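Local coordinates for Bacint_00347 (Bacteroides intestinalis DSM 17393, PDB 5MUM), which is a glycoside hydrolase with a beta-propeller fold, probably acting as a rhamnosidase, at residues A[341-345]-A[346-350]. Sequence-based numbering, arbitrary orientation.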
loop_
_atom_site.group_PDB
_atom_site.type_symbol
_atom_site.label_atom_id
_atom_site.label_comp_id
_atom_site.label_asym_id
_atom_site.label_seq_id
_atom_site.Cartn_x
_atom_site.Cartn_y
_atom_site.Cartn_z
ATOM N N ILE A 341 -2.594 8.295 -2.077
ATOM C CA ILE A 341 -2.324 9.717 -2.172
ATOM C C ILE A 341 -0.874 9.949 -2.490
ATOM O O ILE A 341 0.001 9.157 -2.090
ATOM C CB ILE A 341 -2.616 10.442 -0.851
ATOM C CG1 ILE A 341 -1.972 9.694 0.322
ATOM C CG2 ILE A 341 -4.114 10.568 -0.657
ATOM C CD1 ILE A 341 -1.900 10.484 1.590
ATOM N N VAL A 342 -0.628 11.058 -3.174
ATOM C CA VAL A 342 0.695 11.607 -3.245
ATOM C C VAL A 342 0.576 13.057 -2.922
ATOM O O VAL A 342 -0.456 13.660 -3.182
ATOM C CB VAL A 342 1.363 11.361 -4.605
ATOM C CG1 VAL A 342 1.552 9.874 -4.803
ATOM C CG2 VAL A 342 0.578 11.964 -5.754
ATOM N N VAL A 343 1.619 13.623 -2.324
ATOM C CA VAL A 343 1.582 15.012 -1.896
ATOM C C VAL A 343 2.884 15.725 -2.213
ATOM O O VAL A 343 3.958 15.146 -2.071
ATOM C CB VAL A 343 1.349 15.113 -0.378
ATOM C CG1 VAL A 343 -0.086 14.796 -0.033
ATOM C CG2 VAL A 343 2.296 14.193 0.373
ATOM N N ASP A 344 2.777 16.998 -2.587
ATOM C CA ASP A 344 3.943 17.833 -2.939
ATOM C C ASP A 344 3.650 19.146 -2.230
ATOM O O ASP A 344 2.810 19.900 -2.689
ATOM C CB ASP A 344 3.989 17.980 -4.476
ATOM C CG ASP A 344 5.194 18.775 -5.003
ATOM O OD1 ASP A 344 6.197 18.947 -4.288
ATOM O OD2 ASP A 344 5.146 19.169 -6.197
ATOM N N GLY A 345 4.281 19.363 -1.069
ATOM C CA GLY A 345 4.167 20.625 -0.304
ATOM C C GLY A 345 2.736 21.088 -0.026
ATOM O O GLY A 345 2.339 22.197 -0.374
ATOM N N GLY A 346 1.944 20.216 0.561
ATOM C CA GLY A 346 0.535 20.532 0.817
ATOM C C GLY A 346 -0.430 20.352 -0.351
ATOM O O GLY A 346 -1.642 20.309 -0.125
ATOM N N GLU A 347 0.062 20.295 -1.587
ATOM C CA GLU A 347 -0.778 19.902 -2.719
ATOM C C GLU A 347 -0.996 18.382 -2.651
ATOM O O GLU A 347 -0.060 17.642 -2.427
ATOM C CB GLU A 347 -0.106 20.263 -4.012
ATOM C CG GLU A 347 -0.978 20.075 -5.234
ATOM C CD GLU A 347 -0.282 20.516 -6.523
ATOM O OE1 GLU A 347 0.958 20.614 -6.559
ATOM O OE2 GLU A 347 -0.980 20.733 -7.529
ATOM N N ILE A 348 -2.245 17.950 -2.827
ATOM C CA ILE A 348 -2.648 16.537 -2.674
ATOM C C ILE A 348 -3.297 15.986 -3.951
ATOM O O ILE A 348 -4.123 16.662 -4.555
ATOM C CB ILE A 348 -3.712 16.383 -1.579
ATOM C CG1 ILE A 348 -3.294 17.080 -0.282
ATOM C CG2 ILE A 348 -3.983 14.903 -1.326
ATOM C CD1 ILE A 348 -2.253 16.303 0.502
ATOM N N PHE A 349 -2.915 14.774 -4.356
ATOM C CA PHE A 349 -3.619 14.034 -5.414
ATOM C C PHE A 349 -4.101 12.783 -4.719
ATOM O O PHE A 349 -3.299 11.991 -4.209
ATOM C CB PHE A 349 -2.672 13.696 -6.557
ATOM C CG PHE A 349 -1.998 14.895 -7.131
ATOM C CD1 PHE A 349 -0.906 15.453 -6.494
ATOM C CD2 PHE A 349 -2.496 15.518 -8.266
ATOM C CE1 PHE A 349 -0.279 16.590 -7.003
ATOM C CE2 PHE A 349 -1.873 16.656 -8.788
ATOM C CZ PHE A 349 -0.772 17.191 -8.159
ATOM N N TYR A 350 -5.397 12.625 -4.684
ATOM C CA TYR A 350 -6.040 11.620 -3.877
ATOM C C TYR A 350 -6.784 10.735 -4.831
ATOM O O TYR A 350 -7.750 11.175 -5.433
ATOM C CB TYR A 350 -6.985 12.341 -2.911
ATOM C CG TYR A 350 -7.570 11.523 -1.791
ATOM C CD1 TYR A 350 -8.604 10.615 -2.028
ATOM C CD2 TYR A 350 -7.158 11.700 -0.493
ATOM C CE1 TYR A 350 -9.189 9.889 -1.008
ATOM C CE2 TYR A 350 -7.704 10.951 0.546
ATOM C CZ TYR A 350 -8.727 10.046 0.286
ATOM O OH TYR A 350 -9.307 9.330 1.289
#
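Val342 and Phe349 form a hydrogen-bonded antiparallel pair in which each residue both gives and receives. Phe349 N reaches Val342 O at 2.9 Å with an almost straight N-H...O angle of 174°, and Val342 N returns the bond to Phe349 O at 3.0 Å. Towards the turn, Asp344 N donates to Glu347 O at 2.9 Å. The closing bond, Glu347 N to Asp344 O, is more bent, with an N-H...O angle of 144°; separately, its donor sits well above the carbonyl plane. Two of these acceptors also take CA-H...O contacts, Phe349 O from Ile341 CA at 3.2 Å and Glu347 O from Val343 CA at 3.1 Å. The positive phi angles of Gly345 and Gly346 fit the type I' turn of this beta hairpin with a two-residue loop (Gly345-Gly346), which supplies the first two strands of a four-stranded antiparallel propeller blade. Outward-facing backbone groups find partners as well: Val343 O accepts from Trp396 NE1, and the backbones of Ile348 and Tyr350 hydrogen-bond to those of Ala366 and Ala364 in strand 362-366. With CG anti to the backbone N (chi1 -169°), the Tyr350 ring is placed where its CD2 meets Ile341 CG2 obliquely at 3.3 Å, while its OH bonds to Arg303 O. The side chains of the turn-closing pair bring Asp344 OD2 and Glu347 OE1 to 4.4 Å, probably as like charges; Asp344 OD1 has a long, weak ion pair with Arg400 NE.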